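Local coordinates for protein alcohol dehydrogenase IV (Corynebacterium glutamicum, PDB 3IV7) that probably reduces maleylacetate with a nicotinamide cofactor, as a member of the iron-containing alcohol dehydrogenase family, at residues E33-A38 with P149-Y154; E165-S170 with E217-A222; L342-E347 with N351-A356. All coordinates share one frame; numbering follows the deposited sequence.

Contact 1: residues E33-A38 with P149-Y154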
loop_
_atom_site.group_PDB
_atom_site.type_symbol
_atom_site.label_atom_id
_atom_site.label_comp_id
_atom_site.label_asym_id
_atom_site.label_seq_id
_atom_site.Cartn_x
_atom_site.Cartn_y
_atom_site.Cartn_z
ATOM N N GLU A 33 -17.685 13.192 12.708
ATOM C CA GLU A 33 -18.077 12.755 14.031
ATOM C C GLU A 33 -16.948 11.986 14.715
ATOM O O GLU A 33 -16.678 12.220 15.872
ATOM C CB GLU A 33 -19.372 11.949 13.974
ATOM C CG GLU A 33 -20.566 12.841 13.660
ATOM C CD GLU A 33 -21.881 12.196 13.883
ATOM O OE1 GLU A 33 -22.005 10.978 13.666
ATOM O OE2 GLU A 33 -22.816 12.924 14.262
ATOM N N ARG A 34 -16.252 11.129 13.958
ATOM C CA ARG A 34 -15.114 10.381 14.479
ATOM C C ARG A 34 -14.003 11.359 14.967
ATOM O O ARG A 34 -13.369 11.135 15.993
ATOM C CB ARG A 34 -14.594 9.449 13.394
ATOM C CG ARG A 34 -13.306 8.711 13.732
ATOM C CD ARG A 34 -12.874 7.822 12.572
ATOM N NE ARG A 34 -12.197 8.555 11.494
ATOM C CZ ARG A 34 -10.875 8.790 11.434
ATOM N NH1 ARG A 34 -10.068 8.383 12.411
ATOM N NH2 ARG A 34 -10.357 9.454 10.388
ATOM N N ARG A 35 -13.845 12.479 14.267
ATOM C CA ARG A 35 -12.853 13.495 14.649
ATOM C C ARG A 35 -13.336 14.404 15.752
ATOM O O ARG A 35 -12.534 15.060 16.419
ATOM C CB ARG A 35 -12.477 14.355 13.429
ATOM C CG ARG A 35 -11.769 13.599 12.364
ATOM C CD ARG A 35 -11.633 14.404 11.025
ATOM N NE ARG A 35 -10.890 13.604 10.071
ATOM C CZ ARG A 35 -9.570 13.497 10.068
ATOM N NH1 ARG A 35 -8.823 14.216 10.917
ATOM N NH2 ARG A 35 -8.984 12.691 9.201
ATOM N N GLY A 36 -14.653 14.476 15.939
ATOM C CA GLY A 36 -15.234 15.427 16.881
ATOM C C GLY A 36 -15.135 16.878 16.409
ATOM O O GLY A 36 -15.340 17.815 17.203
ATOM N N SER A 37 -14.904 17.057 15.097
ATOM C CA SER A 37 -14.676 18.377 14.489
ATOM C C SER A 37 -15.842 19.290 14.713
ATOM O O SER A 37 -16.977 18.917 14.437
ATOM C CB SER A 37 -14.453 18.221 12.982
ATOM O OG SER A 37 -13.476 17.254 12.730
ATOM N N ALA A 38 -15.562 20.499 15.198
ATOM C CA ALA A 38 -16.612 21.470 15.530
ATOM C C ALA A 38 -16.684 22.680 14.595
ATOM O O ALA A 38 -17.628 23.478 14.691
ATOM C CB ALA A 38 -16.436 21.961 17.002
ATOM N N PRO A 149 -3.914 14.508 2.357
ATOM C CA PRO A 149 -5.176 14.438 3.096
ATOM C C PRO A 149 -5.220 13.190 3.973
ATOM O O PRO A 149 -4.771 12.114 3.557
ATOM C CB PRO A 149 -6.226 14.370 1.989
ATOM C CG PRO A 149 -5.598 15.107 0.830
ATOM C CD PRO A 149 -4.110 14.892 0.944
ATOM N N GLU A 150 -5.706 13.338 5.174
ATOM C CA GLU A 150 -5.797 12.217 6.088
ATOM C C GLU A 150 -6.862 11.228 5.666
ATOM O O GLU A 150 -6.753 10.045 5.940
ATOM C CB GLU A 150 -6.090 12.693 7.480
ATOM C CG GLU A 150 -4.954 13.354 8.117
ATOM C CD GLU A 150 -5.207 13.689 9.566
ATOM O OE1 GLU A 150 -6.282 13.332 10.101
ATOM O OE2 GLU A 150 -4.335 14.334 10.155
ATOM N N THR A 151 -7.911 11.727 5.049
ATOM C CA THR A 151 -8.973 10.878 4.558
ATOM C C THR A 151 -9.381 11.264 3.152
ATOM O O THR A 151 -9.471 12.473 2.808
ATOM C CB THR A 151 -10.191 10.975 5.464
ATOM O OG1 THR A 151 -9.819 10.600 6.796
ATOM C CG2 THR A 151 -11.328 10.085 4.949
ATOM N N VAL A 152 -9.674 10.250 2.338
ATOM C CA VAL A 152 -10.189 10.475 1.012
ATOM C C VAL A 152 -11.528 9.787 0.871
ATOM O O VAL A 152 -11.656 8.600 1.163
ATOM C CB VAL A 152 -9.216 9.949 -0.080
ATOM C CG1 VAL A 152 -9.766 10.271 -1.496
ATOM C CG2 VAL A 152 -7.825 10.549 0.125
ATOM N N ILE A 153 -12.535 10.549 0.453
ATOM C CA ILE A 153 -13.886 9.996 0.172
ATOM C C ILE A 153 -14.124 9.962 -1.336
ATOM O O ILE A 153 -14.102 10.999 -2.004
ATOM C CB ILE A 153 -14.963 10.798 0.874
ATOM C CG1 ILE A 153 -14.726 10.733 2.393
ATOM C CG2 ILE A 153 -16.417 10.281 0.463
ATOM C CD1 ILE A 153 -15.598 11.744 3.232
ATOM N N TYR A 154 -14.233 8.752 -1.866
ATOM C CA TYR A 154 -14.471 8.521 -3.283
ATOM C C TYR A 154 -15.910 8.104 -3.535
ATOM O O TYR A 154 -16.335 6.998 -3.143
ATOM C CB TYR A 154 -13.537 7.421 -3.831
ATOM C CG TYR A 154 -12.136 7.853 -4.074
ATOM C CD1 TYR A 154 -11.848 8.917 -4.940
ATOM C CD2 TYR A 154 -11.071 7.151 -3.528
ATOM C CE1 TYR A 154 -10.591 9.289 -5.189
ATOM C CE2 TYR A 154 -9.782 7.526 -3.786
ATOM C CZ TYR A 154 -9.538 8.578 -4.630
ATOM O OH TYR A 154 -8.255 8.948 -4.898
HETATM O O HOH W 1 -7.693 9.304 8.522
#
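R35 reaches from the end of helix 24-35 to E150 in the N-terminal alpha/beta domain, which is built on a six-stranded parallel sheet and is Rossmann-like in this family. The contact is a salt bridge from the C-terminal end of that helix to the residue before strand 151-154. R35 is stretched from CG to NE (chi2 169°, chi3 178°), which carries its guanidinium out to the carboxylate. Both terminal nitrogens grip the same oxygen: NH1 of R35 lies 2.8 Å from OE1 of E150, and NH2 of R35 lies 2.9 Å from that oxygen. OE1 sits in the guanidinium plane. NH1 approaches from its syn side, well out of the carboxylate plane, and NH2 from its anti side, less tilted. The two planes are turned 37° apart. T151 comes to the edge of the same guanidinium, with its OG1 3.3 Å from NH2 of R35. E31, one turn back on the helix, forms salt bridges with R34 and R35 and a hydrogen bond with T151 OG1. G36 ends the helix as the C-prime residue of a Schellman motif. A water links R34 to the backbone just ahead of strand 151-154, donating to O of E150 at 2.8 Å and accepting a weak bond from NH2 of R34.

Contact 2: residues E165-S170 with E217-A222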
loop_
_atom_site.group_PDB
_atom_site.type_symbol
_atom_site.label_atom_id
_atom_site.label_comp_id
_atom_site.label_asym_id
_atom_site.label_seq_id
_atom_site.Cartn_x
_atom_site.Cartn_y
_atom_site.Cartn_z
ATOM N N GLU A 165 -14.532 14.100 -22.388
ATOM C CA GLU A 165 -13.186 14.568 -22.780
ATOM C C GLU A 165 -12.289 14.830 -21.577
ATOM O O GLU A 165 -11.171 14.319 -21.511
ATOM C CB GLU A 165 -13.286 15.805 -23.691
ATOM C CG GLU A 165 -13.860 15.455 -25.026
ATOM C CD GLU A 165 -13.846 16.619 -26.030
ATOM O OE1 GLU A 165 -13.558 17.772 -25.628
ATOM O OE2 GLU A 165 -14.106 16.357 -27.226
HETATM N N MSE A 166 -12.787 15.582 -20.600
HETATM C CA MSE A 166 -12.025 15.803 -19.360
HETATM C C MSE A 166 -11.772 14.490 -18.598
HETATM O O MSE A 166 -10.682 14.282 -18.057
HETATM C CB MSE A 166 -12.748 16.809 -18.457
HETATM C CG MSE A 166 -12.076 17.057 -17.121
HETATM SE SE MSE A 166 -10.183 17.686 -17.273
HETATM C CE MSE A 166 -9.737 17.752 -15.308
ATOM N N SER A 167 -12.778 13.601 -18.581
ATOM C CA SER A 167 -12.677 12.330 -17.885
ATOM C C SER A 167 -11.535 11.508 -18.488
ATOM O O SER A 167 -10.730 10.898 -17.763
ATOM C CB SER A 167 -13.995 11.532 -17.995
ATOM O OG SER A 167 -15.103 12.196 -17.407
ATOM N N VAL A 168 -11.497 11.456 -19.818
ATOM C CA VAL A 168 -10.443 10.723 -20.531
ATOM C C VAL A 168 -9.052 11.375 -20.303
ATOM O O VAL A 168 -8.102 10.702 -19.937
ATOM C CB VAL A 168 -10.771 10.620 -22.050
ATOM C CG1 VAL A 168 -9.598 10.076 -22.831
ATOM C CG2 VAL A 168 -11.980 9.741 -22.256
ATOM N N ALA A 169 -8.954 12.681 -20.503
ATOM C CA ALA A 169 -7.678 13.353 -20.331
ATOM C C ALA A 169 -7.194 13.215 -18.910
ATOM O O ALA A 169 -6.020 12.898 -18.685
ATOM C CB ALA A 169 -7.762 14.813 -20.733
ATOM N N SER A 170 -8.093 13.423 -17.942
ATOM C CA SER A 170 -7.720 13.301 -16.528
ATOM C C SER A 170 -7.382 11.867 -16.193
ATOM O O SER A 170 -6.455 11.610 -15.419
ATOM C CB SER A 170 -8.829 13.821 -15.578
ATOM O OG SER A 170 -8.418 13.702 -14.211
ATOM N N GLU A 217 -19.811 1.066 -12.949
ATOM C CA GLU A 217 -18.642 0.178 -12.985
ATOM C C GLU A 217 -17.399 0.930 -13.488
ATOM O O GLU A 217 -16.357 0.943 -12.826
ATOM C CB GLU A 217 -18.916 -1.036 -13.866
ATOM C CG GLU A 217 -17.787 -2.077 -13.824
ATOM C CD GLU A 217 -18.098 -3.286 -14.687
ATOM O OE1 GLU A 217 -19.265 -3.557 -14.903
ATOM O OE2 GLU A 217 -17.165 -3.941 -15.158
ATOM N N GLY A 218 -17.533 1.622 -14.612
ATOM C CA GLY A 218 -16.394 2.351 -15.195
ATOM C C GLY A 218 -15.931 3.513 -14.360
ATOM O O GLY A 218 -14.707 3.728 -14.170
ATOM N N ARG A 219 -16.884 4.280 -13.843
ATOM C CA ARG A 219 -16.545 5.404 -12.996
ATOM C C ARG A 219 -15.843 4.975 -11.698
ATOM O O ARG A 219 -14.951 5.695 -11.187
ATOM C CB ARG A 219 -17.770 6.225 -12.691
ATOM C CG ARG A 219 -18.359 6.976 -13.919
ATOM C CD ARG A 219 -17.481 8.054 -14.368
ATOM N NE ARG A 219 -18.115 8.918 -15.344
ATOM C CZ ARG A 219 -17.543 9.988 -15.889
ATOM N NH1 ARG A 219 -16.277 10.338 -15.573
ATOM N NH2 ARG A 219 -18.224 10.709 -16.790
ATOM N N ASP A 220 -16.244 3.844 -11.150
ATOM C CA ASP A 220 -15.605 3.337 -9.927
ATOM C C ASP A 220 -14.196 2.882 -10.254
ATOM O O ASP A 220 -13.259 3.232 -9.555
ATOM C CB ASP A 220 -16.398 2.169 -9.311
ATOM C CG ASP A 220 -17.637 2.629 -8.538
ATOM O OD1 ASP A 220 -17.644 3.773 -8.043
ATOM O OD2 ASP A 220 -18.544 1.797 -8.349
ATOM N N GLU A 221 -14.042 2.154 -11.366
ATOM C CA GLU A 221 -12.714 1.680 -11.780
ATOM C C GLU A 221 -11.740 2.820 -11.995
ATOM O O GLU A 221 -10.591 2.745 -11.562
ATOM C CB GLU A 221 -12.815 0.803 -13.040
ATOM C CG GLU A 221 -13.179 -0.608 -12.713
ATOM C CD GLU A 221 -13.567 -1.453 -13.900
ATOM O OE1 GLU A 221 -13.854 -0.915 -15.002
ATOM O OE2 GLU A 221 -13.645 -2.681 -13.700
ATOM N N ALA A 222 -12.188 3.870 -12.677
ATOM C CA ALA A 222 -11.338 5.010 -12.947
ATOM C C ALA A 222 -10.900 5.687 -11.650
ATOM O O ALA A 222 -9.742 6.070 -11.500
ATOM C CB ALA A 222 -12.076 6.039 -13.876
#
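S167 and R219 make this contact between two helices, and both are buried. Each gives up a similar area to the other, 37 Å² for S167 and 33 Å² for R219. The nearest CA atoms, those of S167 and A222, are 8.9 Å apart, and the arginine side chain bridges the two segments. Its CB does not point at helix 164-181, but the chain bends at chi2 (-69°) and then runs straight, so that the guanidinium arrives beside the serine. NH1 of R219 donates to OG of S167 at 2.9 Å, with an N-H...O angle of 156°. The hydroxyl lies at the guanidinium edge, near its plane. CB of S167 also comes within 3.5 Å of NH1 of R219. NH2 of R219 is farther from OG of S167, at 3.5 Å, and has a different acceptor, the carbonyl of L162.

The guanidinium is held from several directions. NE bonds to the carbonyl of P213, and NH1 is also hydrogen-bonded to OH of Y122. Bonds from all three nitrogens restrain its rotation. They satisfy its N-H groups and probably help to stabilise the buried positive charge. OG of S167 is bonded in turn to the carbonyl of P163, four residues back, so the serine links the arginine to the residue just before its own helix.

The contact joins the early turns of helix 164-181 and helix 216-236, in the all-helical C-terminal domain characteristic of iron-containing alcohol dehydrogenases. Helix 189-211 lies against both: V168 touches V210, while R219 and A222 touch I209. Helix 256-271 packs on A169 and on the selenomethionine M166, and the loop residue Y122, just after strand 115-119, lies against A222.

Contact 3: residues L342-E347 with N351-A356; sequences LSRLLE and NGEDPA
This is a surface contact of the all-helical C-terminal domain. The chain turns back after helix 339-351 and is clasped to that helix by a salt-bridge network of R344, E347 and E353. R344 and E353 carry it with a two-nitrogen, end-on grip, one oxygen to each nitrogen. NH2 of R344 donates to OE1 of E353 at 2.8 Å, nearly straight at 174° and to the syn lone pair. NH1 of R344 meets OE2 of E353 at 3.0 Å, also on the syn side but tilted from both planes. The two side chains cross at about a right angle, and their flat ends are 26° apart. R344 is bent at chi2 (74°), which turns its guanidinium toward the returning chain. E347 adds a long charge interaction, its OE1 4.0 Å from NH1 of R344 and well out of the guanidinium plane. N of N351 gives only a weak bond to O of E347, and G352, with positive phi, leaves helical geometry. D354 forms an Asx turn with N of A356, and P355 packs on helix 256-271. One water joins both sides: it accepts from ND2 of N351 and donates to O of E347 and to OE2 of E353, the last at 2.7 Å.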
loop_
_atom_site.group_PDB
_atom_site.type_symbol
_atom_site.label_atom_id
_atom_site.label_comp_id
_atom_site.label_asym_id
_atom_site.label_seq_id
_atom_site.Cartn_x
_atom_site.Cartn_y
_atom_site.Cartn_z
ATOM N N LEU A 342 15.391 14.917 -26.301
ATOM C CA LEU A 342 14.260 15.529 -25.628
ATOM C C LEU A 342 13.565 16.499 -26.595
ATOM O O LEU A 342 12.350 16.586 -26.609
ATOM C CB LEU A 342 14.682 16.246 -24.348
ATOM C CG LEU A 342 13.583 16.762 -23.426
ATOM C CD1 LEU A 342 12.567 15.649 -22.997
ATOM C CD2 LEU A 342 14.216 17.414 -22.171
ATOM N N SER A 343 14.343 17.221 -27.395
ATOM C CA SER A 343 13.757 18.075 -28.440
ATOM C C SER A 343 12.945 17.226 -29.422
ATOM O O SER A 343 11.864 17.607 -29.805
ATOM C CB SER A 343 14.832 18.864 -29.192
ATOM O OG SER A 343 15.412 19.833 -28.349
ATOM N N ARG A 344 13.467 16.057 -29.797
ATOM C CA ARG A 344 12.752 15.162 -30.742
ATOM C C ARG A 344 11.472 14.625 -30.112
ATOM O O ARG A 344 10.449 14.492 -30.778
ATOM C CB ARG A 344 13.641 13.994 -31.187
ATOM C CG ARG A 344 12.984 13.042 -32.233
ATOM C CD ARG A 344 12.924 13.686 -33.582
ATOM N NE ARG A 344 12.151 12.913 -34.551
ATOM C CZ ARG A 344 10.830 12.964 -34.674
ATOM N NH1 ARG A 344 10.099 13.706 -33.839
ATOM N NH2 ARG A 344 10.231 12.237 -35.606
ATOM N N LEU A 345 11.540 14.306 -28.835
ATOM C CA LEU A 345 10.379 13.831 -28.115
ATOM C C LEU A 345 9.279 14.893 -28.144
ATOM O O LEU A 345 8.129 14.590 -28.472
ATOM C CB LEU A 345 10.747 13.480 -26.678
ATOM C CG LEU A 345 9.636 12.920 -25.812
ATOM C CD1 LEU A 345 10.232 12.086 -24.629
ATOM C CD2 LEU A 345 8.707 14.026 -25.300
ATOM N N LEU A 346 9.634 16.128 -27.801
ATOM C CA LEU A 346 8.659 17.215 -27.791
ATOM C C LEU A 346 8.124 17.562 -29.219
ATOM O O LEU A 346 6.994 17.998 -29.354
ATOM C CB LEU A 346 9.233 18.452 -27.111
ATOM C CG LEU A 346 9.356 18.364 -25.588
ATOM C CD1 LEU A 346 9.953 19.672 -25.022
ATOM C CD2 LEU A 346 8.027 18.070 -24.968
ATOM N N GLU A 347 8.950 17.373 -30.255
ATOM C CA GLU A 347 8.489 17.552 -31.651
ATOM C C GLU A 347 7.414 16.546 -31.982
ATOM O O GLU A 347 6.434 16.875 -32.632
ATOM C CB GLU A 347 9.631 17.368 -32.647
ATOM C CG GLU A 347 10.632 18.435 -32.644
ATOM C CD GLU A 347 11.882 18.042 -33.409
ATOM O OE1 GLU A 347 11.768 17.255 -34.388
ATOM O OE2 GLU A 347 12.971 18.510 -33.025
ATOM N N ASN A 351 3.186 17.518 -32.737
ATOM C CA ASN A 351 2.369 17.202 -33.926
ATOM C C ASN A 351 1.645 15.891 -33.894
ATOM O O ASN A 351 0.984 15.521 -34.860
ATOM C CB ASN A 351 3.236 17.288 -35.149
ATOM C CG ASN A 351 3.714 18.655 -35.364
ATOM O OD1 ASN A 351 2.955 19.597 -35.170
ATOM N ND2 ASN A 351 4.990 18.812 -35.683
ATOM N N GLY A 352 1.731 15.195 -32.783
ATOM C CA GLY A 352 1.067 13.924 -32.655
ATOM C C GLY A 352 1.560 12.896 -33.651
ATOM O O GLY A 352 0.765 12.221 -34.285
ATOM N N GLU A 353 2.879 12.760 -33.769
ATOM C CA GLU A 353 3.455 11.732 -34.619
ATOM C C GLU A 353 3.237 10.402 -33.979
ATOM O O GLU A 353 2.961 10.318 -32.774
ATOM C CB GLU A 353 4.957 11.925 -34.776
ATOM C CG GLU A 353 5.356 13.131 -35.450
ATOM C CD GLU A 353 6.854 13.242 -35.541
ATOM O OE1 GLU A 353 7.499 12.300 -36.071
ATOM O OE2 GLU A 353 7.388 14.262 -35.088
ATOM N N ASP A 354 3.351 9.350 -34.773
ATOM C CA ASP A 354 3.305 7.993 -34.238
ATOM C C ASP A 354 4.363 7.929 -33.141
ATOM O O ASP A 354 5.518 8.230 -33.403
ATOM C CB ASP A 354 3.618 6.967 -35.364
ATOM C CG ASP A 354 3.376 5.495 -34.930
ATOM O OD1 ASP A 354 3.420 5.186 -33.708
ATOM O OD2 ASP A 354 3.140 4.655 -35.827
ATOM N N PRO A 355 3.963 7.596 -31.881
ATOM C CA PRO A 355 4.974 7.564 -30.808
ATOM C C PRO A 355 6.106 6.570 -31.094
ATOM O O PRO A 355 7.227 6.739 -30.591
ATOM C CB PRO A 355 4.184 7.119 -29.570
ATOM C CG PRO A 355 2.766 7.302 -29.900
ATOM C CD PRO A 355 2.616 7.266 -31.385
ATOM N N ALA A 356 5.817 5.575 -31.932
ATOM C CA ALA A 356 6.790 4.556 -32.301
ATOM C C ALA A 356 8.026 5.162 -32.964
ATOM O O ALA A 356 9.074 4.510 -33.016
ATOM C CB ALA A 356 6.151 3.532 -33.210
HETATM O O HOH W 2 6.606 16.695 -35.868
#

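The three contacts come in series along the chain, each closing before the next opens. Contact 1 belongs to the parallel sheet and its flanking helix 24-35, in the N-terminal alpha/beta domain. Contacts 2 and 3 belong to the helical C-terminal domain. This is the two-domain build of the family, and the chain passes between the domains after strand 151-154, with helix 164-181 as the next element. The centres of contacts 1 and 2 are about 25 Å apart, and those of contacts 2 and 3 about 26 Å. Contacts 1 and 3 lie on opposite sides of the chain's centre, about 44 Å apart between centres. Helix 256-271 touches residues of both contacts 2 and 3.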